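Long-range contacts in galacto-N-biose/lacto-N-biose I transporter substrate-binding protein (Bifidobacterium longum, PDB 2Z8F), which binds galacto-N-biose, lacto-N-biose and the milk oligosaccharide lacto-N-tetraose, probably delivering them to its ABC transporter for uptake: residues P126-P131 / Q321-A326; T313-L318 / P325-E330; V80-L85 / G289-V294. All coordinates share one frame; numbering follows the deposited sequence.

Interaction 1 of 3, residues P126-P131 / Q321-A326. With GAL (beta-D-galactopyranose), chain C.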
ATOM      1  N   PRO A 126       8.125  -8.951  -7.508  1.00 17.06           N
ATOM      2  CA  PRO A 126       7.073  -8.411  -6.666  1.00 16.94           C
ATOM      3  C   PRO A 126       7.145  -9.017  -5.275  1.00 16.90           C
ATOM      4  O   PRO A 126       7.549 -10.191  -5.126  1.00 17.14           O
ATOM      5  CB  PRO A 126       5.792  -8.854  -7.391  1.00 17.16           C
ATOM      6  CG  PRO A 126       6.170 -10.220  -7.944  1.00 16.74           C
ATOM      7  CD  PRO A 126       7.580  -9.925  -8.492  1.00 17.89           C
ATOM      8  N   GLN A 127       6.704  -8.265  -4.270  1.00 15.86           N
ATOM      9  CA  GLN A 127       6.806  -8.745  -2.886  1.00 15.77           C
ATOM     10  C   GLN A 127       5.445  -8.909  -2.210  1.00 15.96           C
ATOM     11  O   GLN A 127       5.187  -9.936  -1.570  1.00 16.11           O
ATOM     12  CB  GLN A 127       7.755  -7.857  -2.061  1.00 16.40           C
ATOM     13  CG  GLN A 127       7.959  -8.393  -0.646  1.00 17.62           C
ATOM     14  CD  GLN A 127       9.022  -7.598   0.105  1.00 18.46           C
ATOM     15  OE1 GLN A 127       8.729  -6.514   0.648  1.00 17.30           O
ATOM     16  NE2 GLN A 127      10.266  -8.107   0.109  1.00 17.69           N
ATOM     17  N   ASP A 128       4.570  -7.904  -2.349  1.00 15.41           N
ATOM     18  CA  ASP A 128       3.273  -7.940  -1.649  1.00 15.55           C
ATOM     19  C   ASP A 128       2.210  -7.146  -2.412  1.00 15.91           C
ATOM     20  O   ASP A 128       2.537  -6.430  -3.365  1.00 16.30           O
ATOM     21  CB  ASP A 128       3.400  -7.384  -0.218  1.00 15.96           C
ATOM     22  CG  ASP A 128       3.750  -5.894  -0.191  1.00 14.84           C
ATOM     23  OD1 ASP A 128       4.717  -5.470  -0.883  1.00 15.70           O
ATOM     24  OD2 ASP A 128       3.026  -5.157   0.508  1.00 16.45           O
ATOM     25  N   THR A 129       0.957  -7.290  -2.001  1.00 16.53           N
ATOM     26  CA  THR A 129      -0.092  -6.423  -2.550  1.00 17.48           C
ATOM     27  C   THR A 129      -0.877  -5.704  -1.454  1.00 17.24           C
ATOM     28  O   THR A 129      -0.909  -6.144  -0.290  1.00 17.51           O
ATOM     29  CB  THR A 129      -1.049  -7.212  -3.470  1.00 18.04           C
ATOM     30  OG1 THR A 129      -1.743  -8.176  -2.683  1.00 19.70           O
ATOM     31  CG2 THR A 129      -0.267  -7.921  -4.586  1.00 19.51           C
ATOM     32  N   GLY A 130      -1.542  -4.615  -1.835  1.00 15.98           N
ATOM     33  CA  GLY A 130      -2.223  -3.751  -0.868  1.00 15.99           C
ATOM     34  C   GLY A 130      -3.693  -3.503  -1.134  1.00 15.85           C
ATOM     35  O   GLY A 130      -4.116  -2.350  -1.256  1.00 15.42           O
ATOM     36  N   PRO A 131      -4.500  -4.573  -1.202  1.00 15.30           N
ATOM     37  CA  PRO A 131      -5.931  -4.326  -1.399  1.00 15.58           C
ATOM     38  C   PRO A 131      -6.541  -3.611  -0.216  1.00 16.17           C
ATOM     39  O   PRO A 131      -6.172  -3.861   0.951  1.00 15.38           O
ATOM     40  CB  PRO A 131      -6.519  -5.741  -1.505  1.00 16.00           C
ATOM     41  CG  PRO A 131      -5.534  -6.597  -0.724  1.00 15.86           C
ATOM     42  CD  PRO A 131      -4.203  -6.010  -1.064  1.00 15.94           C
ATOM     43  N   GLN A 321       5.139  -9.738   8.958  1.00 17.36           N
ATOM     44  CA  GLN A 321       5.365  -8.291   8.765  1.00 17.89           C
ATOM     45  C   GLN A 321       4.100  -7.557   8.307  1.00 18.20           C
ATOM     46  O   GLN A 321       4.109  -6.330   8.123  1.00 18.13           O
ATOM     47  CB  GLN A 321       6.477  -8.080   7.728  1.00 17.63           C
ATOM     48  CG  GLN A 321       7.894  -8.517   8.181  1.00 17.31           C
ATOM     49  CD  GLN A 321       8.638  -7.489   9.036  1.00 19.04           C
ATOM     50  OE1 GLN A 321       8.344  -6.281   9.030  1.00 17.23           O
ATOM     51  NE2 GLN A 321       9.672  -7.976   9.755  1.00 18.31           N
ATOM     52  N   GLY A 322       3.028  -8.318   8.143  1.00 17.16           N
ATOM     53  CA  GLY A 322       1.737  -7.802   7.692  1.00 17.12           C
ATOM     54  C   GLY A 322       1.520  -7.950   6.199  1.00 17.31           C
ATOM     55  O   GLY A 322       0.451  -7.546   5.690  1.00 17.59           O
ATOM     56  N   LEU A 323       2.514  -8.478   5.485  1.00 16.99           N
ATOM     57  CA  LEU A 323       2.428  -8.534   4.017  1.00 17.03           C
ATOM     58  C   LEU A 323       1.412  -9.538   3.541  1.00 17.66           C
ATOM     59  O   LEU A 323       1.228 -10.608   4.144  1.00 17.69           O
ATOM     60  CB  LEU A 323       3.783  -8.861   3.389  1.00 17.09           C
ATOM     61  CG  LEU A 323       4.907  -7.910   3.812  1.00 16.53           C
ATOM     62  CD1 LEU A 323       6.150  -8.219   3.020  1.00 18.24           C
ATOM     63  CD2 LEU A 323       4.499  -6.421   3.735  1.00 15.76           C
ATOM     64  N   VAL A 324       0.745  -9.181   2.444  1.00 17.55           N
ATOM     65  CA  VAL A 324      -0.074 -10.125   1.685  1.00 17.38           C
ATOM     66  C   VAL A 324       0.809 -10.517   0.496  1.00 17.05           C
ATOM     67  O   VAL A 324       0.918  -9.771  -0.485  1.00 16.06           O
ATOM     68  CB  VAL A 324      -1.407  -9.500   1.187  1.00 17.65           C
ATOM     69  CG1 VAL A 324      -2.258 -10.552   0.425  1.00 17.43           C
ATOM     70  CG2 VAL A 324      -2.174  -8.901   2.361  1.00 17.16           C
ATOM     71  N   PRO A 325       1.532 -11.642   0.609  1.00 16.83           N
ATOM     72  CA  PRO A 325       2.579 -11.926  -0.379  1.00 16.47           C
ATOM     73  C   PRO A 325       2.130 -12.062  -1.818  1.00 16.80           C
ATOM     74  O   PRO A 325       1.023 -12.551  -2.064  1.00 18.57           O
ATOM     75  CB  PRO A 325       3.194 -13.234   0.140  1.00 17.46           C
ATOM     76  CG  PRO A 325       2.924 -13.145   1.639  1.00 17.91           C
ATOM     77  CD  PRO A 325       1.537 -12.639   1.705  1.00 16.88           C
ATOM     78  N   ALA A 326       2.989 -11.612  -2.727  1.00 16.70           N
ATOM     79  CA  ALA A 326       2.804 -11.862  -4.182  1.00 16.91           C
ATOM     80  C   ALA A 326       3.108 -13.322  -4.543  1.00 18.29           C
ATOM     81  O   ALA A 326       2.681 -13.834  -5.595  1.00 18.39           O
ATOM     82  CB  ALA A 326       3.671 -10.903  -4.988  1.00 17.71           C
TER
HETATM   83  C1  GAL C   4       3.622   0.040   2.952  1.00 14.68           C
HETATM   84  C2  GAL C   4       3.946  -0.586   1.599  1.00 16.01           C
HETATM   85  C3  GAL C   4       3.620  -2.070   1.650  1.00 15.43           C
HETATM   86  C4  GAL C   4       4.352  -2.739   2.831  1.00 16.11           C
HETATM   87  C5  GAL C   4       4.008  -2.024   4.141  1.00 15.38           C
HETATM   88  C6  GAL C   4       4.801  -2.554   5.334  1.00 15.13           C
HETATM   89  O2  GAL C   4       3.128   0.024   0.611  1.00 17.22           O
HETATM   90  O3  GAL C   4       3.995  -2.632   0.422  1.00 15.59           O
HETATM   91  O4  GAL C   4       5.719  -2.677   2.532  1.00 15.61           O
HETATM   92  O5  GAL C   4       4.308  -0.637   4.021  1.00 15.28           O
HETATM   93  O6  GAL C   4       4.217  -2.078   6.530  1.00 16.87           O
HETATM   94  O   HOH W   1       0.835  -6.411   1.637  1.00 16.82           O
HETATM   95  O   HOH W   2      -1.032 -10.894  -2.984  1.00 22.36           O
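One wall of the galactose site is built where Asp128 and Leu323 meet, on two loops of distant sequence. Asp128 OD2 accepts a hydrogen bond from GAL O3 at 2.7 Å, and Leu323 CD2 lies 3.8 Å from GAL C4, so a carboxylate and a methyl group address neighbouring positions of one sugar ring. With CG of Asp128 set between its backbone N and carbonyl carbon (chi1 66°), the side chain crosses that of Leu323 at a slant, and Asp128 OD2 lies beside Leu323 CD2 at 3.8 Å. Its OD1 is held by the backbone N of Ser290, which helps fix the rotation of the group.

The backbones form a single beta bridge, Asp128 with Pro325, in a periplasmic-binding-protein fold; the first of the two loops links strand 121-126 to strand 132-137 of another sheet. Thr129 N donates to Val324 O at 2.9 Å. Ala326 N reaches Gln127 O at 3.0 Å in a nearly straight bond (171° at the hydrogen). A water gives protons to Asp128 OD2 and Thr129 O and receives one from Val324 N, tying the sugar-binding carboxylate to both backbones. At the far end, Ala326 CB packs on Pro126 CB at 3.8 Å, beside Pro112 of helix 110-114.

Interaction 2 of 3, residues T313-L318 / P325-E330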
ATOM      1  N   THR A 313       9.658 -15.551  -1.240  1.00 17.03           N
ATOM      2  CA  THR A 313       8.866 -16.772  -1.073  1.00 17.26           C
ATOM      3  C   THR A 313       8.890 -17.344   0.357  1.00 17.34           C
ATOM      4  O   THR A 313       8.410 -18.456   0.593  1.00 17.70           O
ATOM      5  CB  THR A 313       9.220 -17.886  -2.149  1.00 17.77           C
ATOM      6  OG1 THR A 313      10.613 -18.198  -2.099  1.00 17.86           O
ATOM      7  CG2 THR A 313       8.873 -17.411  -3.557  1.00 16.91           C
ATOM      8  N   GLN A 314       9.413 -16.570   1.319  1.00 17.19           N
ATOM      9  CA  GLN A 314       9.318 -16.959   2.743  1.00 17.81           C
ATOM     10  C   GLN A 314       7.967 -16.517   3.305  1.00 18.02           C
ATOM     11  O   GLN A 314       7.867 -15.637   4.161  1.00 18.61           O
ATOM     12  CB  GLN A 314      10.499 -16.376   3.563  1.00 18.41           C
ATOM     13  CG  GLN A 314      11.881 -16.820   3.021  1.00 19.05           C
ATOM     14  CD  GLN A 314      11.927 -18.329   2.768  1.00 21.43           C
ATOM     15  OE1 GLN A 314      11.837 -19.126   3.695  1.00 22.22           O
ATOM     16  NE2 GLN A 314      12.016 -18.718   1.504  1.00 22.08           N
ATOM     17  N   VAL A 315       6.903 -17.146   2.809  1.00 17.60           N
ATOM     18  CA  VAL A 315       5.556 -16.673   3.037  1.00 19.30           C
ATOM     19  C   VAL A 315       5.202 -16.385   4.506  1.00 19.54           C
ATOM     20  O   VAL A 315       4.789 -15.264   4.820  1.00 19.04           O
ATOM     21  CB  VAL A 315       4.540 -17.568   2.288  1.00 18.95           C
ATOM     22  CG1 VAL A 315       3.102 -17.295   2.720  1.00 19.21           C
ATOM     23  CG2 VAL A 315       4.725 -17.343   0.781  1.00 21.04           C
ATOM     24  N   PRO A 316       5.327 -17.378   5.403  1.00 19.26           N
ATOM     25  CA  PRO A 316       4.941 -17.070   6.791  1.00 19.72           C
ATOM     26  C   PRO A 316       5.709 -15.871   7.394  1.00 19.33           C
ATOM     27  O   PRO A 316       5.114 -15.069   8.117  1.00 19.39           O
ATOM     28  CB  PRO A 316       5.251 -18.362   7.544  1.00 20.27           C
ATOM     29  CG  PRO A 316       5.276 -19.437   6.484  1.00 21.24           C
ATOM     30  CD  PRO A 316       5.745 -18.789   5.229  1.00 20.04           C
ATOM     31  N   ASP A 317       6.998 -15.765   7.094  1.00 19.75           N
ATOM     32  CA  ASP A 317       7.813 -14.681   7.652  1.00 19.51           C
ATOM     33  C   ASP A 317       7.350 -13.329   7.108  1.00 18.91           C
ATOM     34  O   ASP A 317       7.223 -12.370   7.849  1.00 18.75           O
ATOM     35  CB  ASP A 317       9.300 -14.881   7.369  1.00 20.30           C
ATOM     36  CG  ASP A 317       9.880 -16.137   8.034  1.00 22.76           C
ATOM     37  OD1 ASP A 317       9.296 -16.657   9.000  1.00 25.81           O
ATOM     38  OD2 ASP A 317      10.949 -16.577   7.574  1.00 27.23           O
ATOM     39  N   LEU A 318       7.075 -13.265   5.803  1.00 17.95           N
ATOM     40  CA  LEU A 318       6.526 -12.033   5.219  1.00 17.97           C
ATOM     41  C   LEU A 318       5.157 -11.693   5.805  1.00 17.53           C
ATOM     42  O   LEU A 318       4.854 -10.510   6.090  1.00 16.96           O
ATOM     43  CB  LEU A 318       6.389 -12.212   3.697  1.00 17.73           C
ATOM     44  CG  LEU A 318       7.682 -12.472   2.891  1.00 19.37           C
ATOM     45  CD1 LEU A 318       7.378 -12.866   1.436  1.00 20.53           C
ATOM     46  CD2 LEU A 318       8.603 -11.280   2.913  1.00 21.46           C
ATOM     47  N   PRO A 325       1.532 -11.642   0.609  1.00 16.83           N
ATOM     48  CA  PRO A 325       2.579 -11.926  -0.379  1.00 16.47           C
ATOM     49  C   PRO A 325       2.130 -12.062  -1.818  1.00 16.80           C
ATOM     50  O   PRO A 325       1.023 -12.551  -2.064  1.00 18.57           O
ATOM     51  CB  PRO A 325       3.194 -13.234   0.140  1.00 17.46           C
ATOM     52  CG  PRO A 325       2.924 -13.145   1.639  1.00 17.91           C
ATOM     53  CD  PRO A 325       1.537 -12.639   1.705  1.00 16.88           C
ATOM     54  N   ALA A 326       2.989 -11.612  -2.727  1.00 16.70           N
ATOM     55  CA  ALA A 326       2.804 -11.862  -4.182  1.00 16.91           C
ATOM     56  C   ALA A 326       3.108 -13.322  -4.543  1.00 18.29           C
ATOM     57  O   ALA A 326       2.681 -13.834  -5.595  1.00 18.39           O
ATOM     58  CB  ALA A 326       3.671 -10.903  -4.988  1.00 17.71           C
ATOM     59  N   ALA A 327       3.873 -13.992  -3.693  1.00 17.90           N
ATOM     60  CA  ALA A 327       4.274 -15.384  -3.963  1.00 18.61           C
ATOM     61  C   ALA A 327       3.077 -16.297  -4.046  1.00 19.01           C
ATOM     62  O   ALA A 327       2.117 -16.133  -3.299  1.00 19.70           O
ATOM     63  CB  ALA A 327       5.216 -15.873  -2.869  1.00 18.57           C
ATOM     64  N   THR A 328       3.153 -17.296  -4.931  1.00 20.11           N
ATOM     65  CA  THR A 328       2.097 -18.283  -5.045  1.00 21.10           C
ATOM     66  C   THR A 328       2.614 -19.670  -4.687  1.00 21.71           C
ATOM     67  O   THR A 328       1.933 -20.658  -4.886  1.00 22.65           O
ATOM     68  CB  THR A 328       1.540 -18.313  -6.482  1.00 20.58           C
ATOM     69  OG1 THR A 328       2.636 -18.416  -7.384  1.00 24.03           O
ATOM     70  CG2 THR A 328       0.717 -17.042  -6.771  1.00 22.37           C
ATOM     71  N   THR A 329       3.813 -19.730  -4.120  1.00 21.37           N
ATOM     72  CA  THR A 329       4.478 -21.003  -3.828  1.00 21.97           C
ATOM     73  C   THR A 329       3.815 -21.787  -2.689  1.00 22.76           C
ATOM     74  O   THR A 329       3.940 -23.020  -2.635  1.00 23.54           O
ATOM     75  CB  THR A 329       5.954 -20.774  -3.513  1.00 21.54           C
ATOM     76  OG1 THR A 329       6.032 -19.707  -2.561  1.00 21.45           O
ATOM     77  CG2 THR A 329       6.721 -20.373  -4.761  1.00 21.14           C
ATOM     78  N   GLU A 330       3.113 -21.089  -1.792  1.00 23.45           N
ATOM     79  CA  GLU A 330       2.347 -21.708  -0.697  1.00 24.75           C
ATOM     80  C   GLU A 330       1.273 -20.727  -0.256  1.00 25.45           C
ATOM     81  O   GLU A 330       1.425 -19.527  -0.482  1.00 25.49           O
ATOM     82  CB  GLU A 330       3.249 -22.080   0.487  1.00 25.61           C
ATOM     83  CG  GLU A 330       3.955 -20.913   1.132  1.00 27.24           C
ATOM     84  CD  GLU A 330       4.817 -21.328   2.313  1.00 28.22           C
ATOM     85  OE1 GLU A 330       4.268 -21.505   3.430  1.00 29.95           O
ATOM     86  OE2 GLU A 330       6.041 -21.468   2.117  1.00 30.60           O
TER
HETATM   87  O   HOH W   3       7.140 -20.692  -0.206  1.00 26.71           O
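Three groups from the two segments, Thr313 O, Thr329 OG1 and Glu330 OE2, grip one water molecule. It donates to Thr313 O and to Glu330 OE2, each 2.7 Å from the water oxygen, and accepts from Thr329 OG1 at 2.8 Å. No direct hydrogen bond joins the segments, so this water is their polar link, while the remainder of the contact is packing. The Thr329 hydroxyl also lies against carbon, with OG1 3.7 Å from Thr313 CB, and the two threonine side chains cross at about a right angle.

The aliphatic part of Glu330 lies against Val315. A chi1 of 61° tucks its CG in between the two main-chain branches at CA, and from there the extended chain runs alongside Val315 in the opposite direction. Glu330 CG comes 3.6 Å from Val315 CB; farther out, OE1 settles beside the ring of Pro316, across which the glutamate passes.

The packing belongs to a helix start: Gln314 is the N-cap of helix 315-320 and also the centre of an inverse gamma turn, and its carbonyl O receives the N-H of Leu318. The loop that follows this helix folds back over its first turn. Both methyl groups of Val315 border Glu330 CG; CG2 in addition meets Ala327 CB at 4.0 Å, and CG1 faces the more distant Pro325 CG. The same ring carbon of Pro325 touches Leu318 CB, one turn along the helix, at 4.1 Å. The hydroxyl of Thr313 looks back to the preceding helix, where Asp309 O is its main partner and Trp310 O shares the same proton.

Interaction 3 of 3, residues V80-L85 / G289-V294. With GAL (beta-D-galactopyranose), chain C.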
ATOM      1  N   VAL A  80      10.693  -0.933  -3.583  1.00 17.87           N
ATOM      2  CA  VAL A  80      10.182   0.143  -4.425  1.00 16.67           C
ATOM      3  C   VAL A  80       8.713  -0.189  -4.631  1.00 16.76           C
ATOM      4  O   VAL A  80       8.383  -1.293  -5.096  1.00 16.63           O
ATOM      5  CB  VAL A  80      10.901   0.173  -5.794  1.00 17.00           C
ATOM      6  CG1 VAL A  80      10.233   1.179  -6.746  1.00 17.58           C
ATOM      7  CG2 VAL A  80      12.387   0.501  -5.609  1.00 15.69           C
ATOM      8  N   GLY A  81       7.841   0.747  -4.257  1.00 16.90           N
ATOM      9  CA  GLY A  81       6.404   0.506  -4.342  1.00 15.83           C
ATOM     10  C   GLY A  81       6.055   0.340  -5.806  1.00 16.92           C
ATOM     11  O   GLY A  81       6.733   0.904  -6.662  1.00 17.91           O
ATOM     12  N   TYR A  82       5.004  -0.425  -6.120  1.00 18.07           N
ATOM     13  CA  TYR A  82       4.580  -0.483  -7.531  1.00 17.53           C
ATOM     14  C   TYR A  82       4.320   0.913  -8.087  1.00 17.77           C
ATOM     15  O   TYR A  82       4.677   1.200  -9.237  1.00 17.75           O
ATOM     16  CB  TYR A  82       3.327  -1.329  -7.690  1.00 17.25           C
ATOM     17  CG  TYR A  82       3.487  -2.749  -7.175  1.00 17.09           C
ATOM     18  CD1 TYR A  82       4.557  -3.548  -7.585  1.00 18.15           C
ATOM     19  CD2 TYR A  82       2.559  -3.272  -6.284  1.00 17.44           C
ATOM     20  CE1 TYR A  82       4.698  -4.885  -7.096  1.00 16.13           C
ATOM     21  CE2 TYR A  82       2.666  -4.582  -5.795  1.00 15.71           C
ATOM     22  CZ  TYR A  82       3.738  -5.381  -6.209  1.00 16.28           C
ATOM     23  OH  TYR A  82       3.852  -6.676  -5.724  1.00 18.55           O
ATOM     24  N   ALA A  83       3.705   1.759  -7.264  1.00 17.72           N
ATOM     25  CA  ALA A  83       3.400   3.152  -7.634  1.00 17.78           C
ATOM     26  C   ALA A  83       4.636   3.996  -7.856  1.00 18.30           C
ATOM     27  O   ALA A  83       4.571   5.050  -8.510  1.00 19.01           O
ATOM     28  CB  ALA A  83       2.532   3.797  -6.587  1.00 17.09           C
ATOM     29  N   GLU A  84       5.757   3.555  -7.276  1.00 17.87           N
ATOM     30  CA  GLU A  84       7.023   4.270  -7.362  1.00 18.44           C
ATOM     31  C   GLU A  84       7.902   3.795  -8.513  1.00 18.55           C
ATOM     32  O   GLU A  84       8.838   4.491  -8.902  1.00 18.51           O
ATOM     33  CB  GLU A  84       7.825   4.064  -6.075  1.00 17.96           C
ATOM     34  CG  GLU A  84       7.191   4.716  -4.851  1.00 19.47           C
ATOM     35  CD  GLU A  84       7.967   4.495  -3.545  1.00 21.31           C
ATOM     36  OE1 GLU A  84       8.505   3.378  -3.321  1.00 19.51           O
ATOM     37  OE2 GLU A  84       8.000   5.448  -2.721  1.00 20.83           O
ATOM     38  N   LEU A  85       7.640   2.589  -9.015  1.00 18.40           N
ATOM     39  CA  LEU A  85       8.557   1.968  -9.977  1.00 19.68           C
ATOM     40  C   LEU A  85       8.690   2.746 -11.295  1.00 19.63           C
ATOM     41  O   LEU A  85       9.804   2.960 -11.772  1.00 19.56           O
ATOM     42  CB  LEU A  85       8.206   0.483 -10.190  1.00 19.60           C
ATOM     43  CG  LEU A  85       9.256  -0.416 -10.846  1.00 22.26           C
ATOM     44  CD1 LEU A  85       9.229  -1.773 -10.167  1.00 25.27           C
ATOM     45  CD2 LEU A  85       9.028  -0.594 -12.340  1.00 25.50           C
ATOM     46  N   GLY A 289       1.677  -1.639  -1.628  1.00 15.89           N
ATOM     47  CA  GLY A 289       2.127  -2.853  -2.307  1.00 16.27           C
ATOM     48  C   GLY A 289       3.450  -2.538  -2.984  1.00 16.29           C
ATOM     49  O   GLY A 289       3.629  -1.469  -3.636  1.00 15.97           O
ATOM     50  N   SER A 290       4.420  -3.437  -2.805  1.00 15.69           N
ATOM     51  CA  SER A 290       5.770  -3.162  -3.260  1.00 15.29           C
ATOM     52  C   SER A 290       6.485  -4.299  -3.974  1.00 15.57           C
ATOM     53  O   SER A 290       6.181  -5.491  -3.767  1.00 16.06           O
ATOM     54  CB  SER A 290       6.649  -2.755  -2.048  1.00 15.78           C
ATOM     55  OG  SER A 290       6.044  -1.749  -1.234  1.00 16.87           O
ATOM     56  N   ALA A 291       7.447  -3.908  -4.802  1.00 15.01           N
ATOM     57  CA  ALA A 291       8.429  -4.833  -5.347  1.00 15.29           C
ATOM     58  C   ALA A 291       9.707  -4.597  -4.582  1.00 16.35           C
ATOM     59  O   ALA A 291       9.762  -3.699  -3.726  1.00 16.87           O
ATOM     60  CB  ALA A 291       8.655  -4.530  -6.809  1.00 15.82           C
ATOM     61  N   VAL A 292      10.699  -5.430  -4.859  1.00 16.81           N
ATOM     62  CA  VAL A 292      12.093  -5.107  -4.556  1.00 16.55           C
ATOM     63  C   VAL A 292      12.798  -5.063  -5.913  1.00 17.61           C
ATOM     64  O   VAL A 292      12.671  -5.992  -6.741  1.00 17.56           O
ATOM     65  CB  VAL A 292      12.737  -6.111  -3.573  1.00 16.72           C
ATOM     66  CG1 VAL A 292      14.204  -5.743  -3.334  1.00 16.79           C
ATOM     67  CG2 VAL A 292      11.983  -6.124  -2.275  1.00 15.45           C
ATOM     68  N   ALA A 293      13.453  -3.946  -6.185  1.00 17.67           N
ATOM     69  CA  ALA A 293      14.094  -3.727  -7.482  1.00 17.77           C
ATOM     70  C   ALA A 293      15.601  -3.827  -7.381  1.00 19.02           C
ATOM     71  O   ALA A 293      16.187  -3.582  -6.315  1.00 18.80           O
ATOM     72  CB  ALA A 293      13.707  -2.346  -8.043  1.00 17.87           C
ATOM     73  N   VAL A 294      16.226  -4.187  -8.503  1.00 19.31           N
ATOM     74  CA  VAL A 294      17.683  -4.194  -8.614  1.00 18.98           C
ATOM     75  C   VAL A 294      18.093  -2.830  -9.152  1.00 19.93           C
ATOM     76  O   VAL A 294      17.537  -2.368 -10.160  1.00 20.07           O
ATOM     77  CB  VAL A 294      18.192  -5.326  -9.551  1.00 19.33           C
ATOM     78  CG1 VAL A 294      19.726  -5.307  -9.614  1.00 18.80           C
ATOM     79  CG2 VAL A 294      17.693  -6.694  -9.043  1.00 19.71           C
TER
HETATM   80  C1  GAL C   4       3.622   0.040   2.952  1.00 14.68           C
HETATM   81  C2  GAL C   4       3.946  -0.586   1.599  1.00 16.01           C
HETATM   82  C3  GAL C   4       3.620  -2.070   1.650  1.00 15.43           C
HETATM   83  C4  GAL C   4       4.352  -2.739   2.831  1.00 16.11           C
HETATM   84  C5  GAL C   4       4.008  -2.024   4.141  1.00 15.38           C
HETATM   85  C6  GAL C   4       4.801  -2.554   5.334  1.00 15.13           C
HETATM   86  O2  GAL C   4       3.128   0.024   0.611  1.00 17.22           O
HETATM   87  O3  GAL C   4       3.995  -2.632   0.422  1.00 15.59           O
HETATM   88  O4  GAL C   4       5.719  -2.677   2.532  1.00 15.61           O
HETATM   89  O5  GAL C   4       4.308  -0.637   4.021  1.00 15.28           O
HETATM   90  O6  GAL C   4       4.217  -2.078   6.530  1.00 16.87           O
HETATM   91  O   HOH W   4       2.375   0.653  -4.905  1.00 17.08           O
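Tyr82 lays its ring across the backbone of Gly289 and Ser290, and each part of the side chain meets something different. CB stands 4.1 Å from Gly289 O. With CG anti to the carbonyl carbon, beside the backbone N (chi1 -57°), the ring is carried over the Gly289-Ser290 peptide. CD2 then passes Gly289, CE2 nears the peptide itself, and on the other edge CE1 touches Ala291 CB at 4.0 Å. Ser290 C lies over one face, offset toward the rim. At the tip, Tyr82 OH is 3.3 Å from Ser290 O, but the hydroxyl's hydrogen-bond partner is the carbonyl O of Asp128.

The backbones pair as antiparallel strands. Val80 and Ala291 form the hydrogen-bonded pair: Val80 N donates to Ala291 O at 2.9 Å, and Ala291 N returns a bond to Val80 O at 2.8 Å. Beyond Gly81, Tyr82 N adds a bond to Gly289 O, whose second donor is a water that also accepts from Ala83 N. Glu84 OE1 receives the N-H of Gly81 and makes a salt bridge with Arg23.

The loop-to-strand junction meets the sugar: Gly289 N donates to GAL O2 at 3.1 Å, and Ser290 OG lies 2.8 Å from GAL O3 while bonding to Gln79 NE2. Strand 290-294 runs between strands 77-81 and 121-126 in the mixed sheet, with Val292 and Val294 directed onto helix 301-311 and Ala291 packed against Val116.

Overall arrangement
From the N terminus, the chain first reaches 80-85, then 126-131, before traversing much of the protein and returning at 289-294. That return closes interaction 3 within the mixed sheet. Residues 321-326 then close interaction 1, whose loop crosses that of interaction 3 because their segments alternate. Interaction 2 follows in series after interaction 3 as a short local closure, helix 315-320 with its own trailing loop, and shares Pro325 and Ala326 with interaction 1. Asp128 joins interactions 1 and 3 through Tyr82 and Ser290, and both contacts touch the same galactose. Together the three contacts join the mixed sheet, the galactose site and helix 315-320.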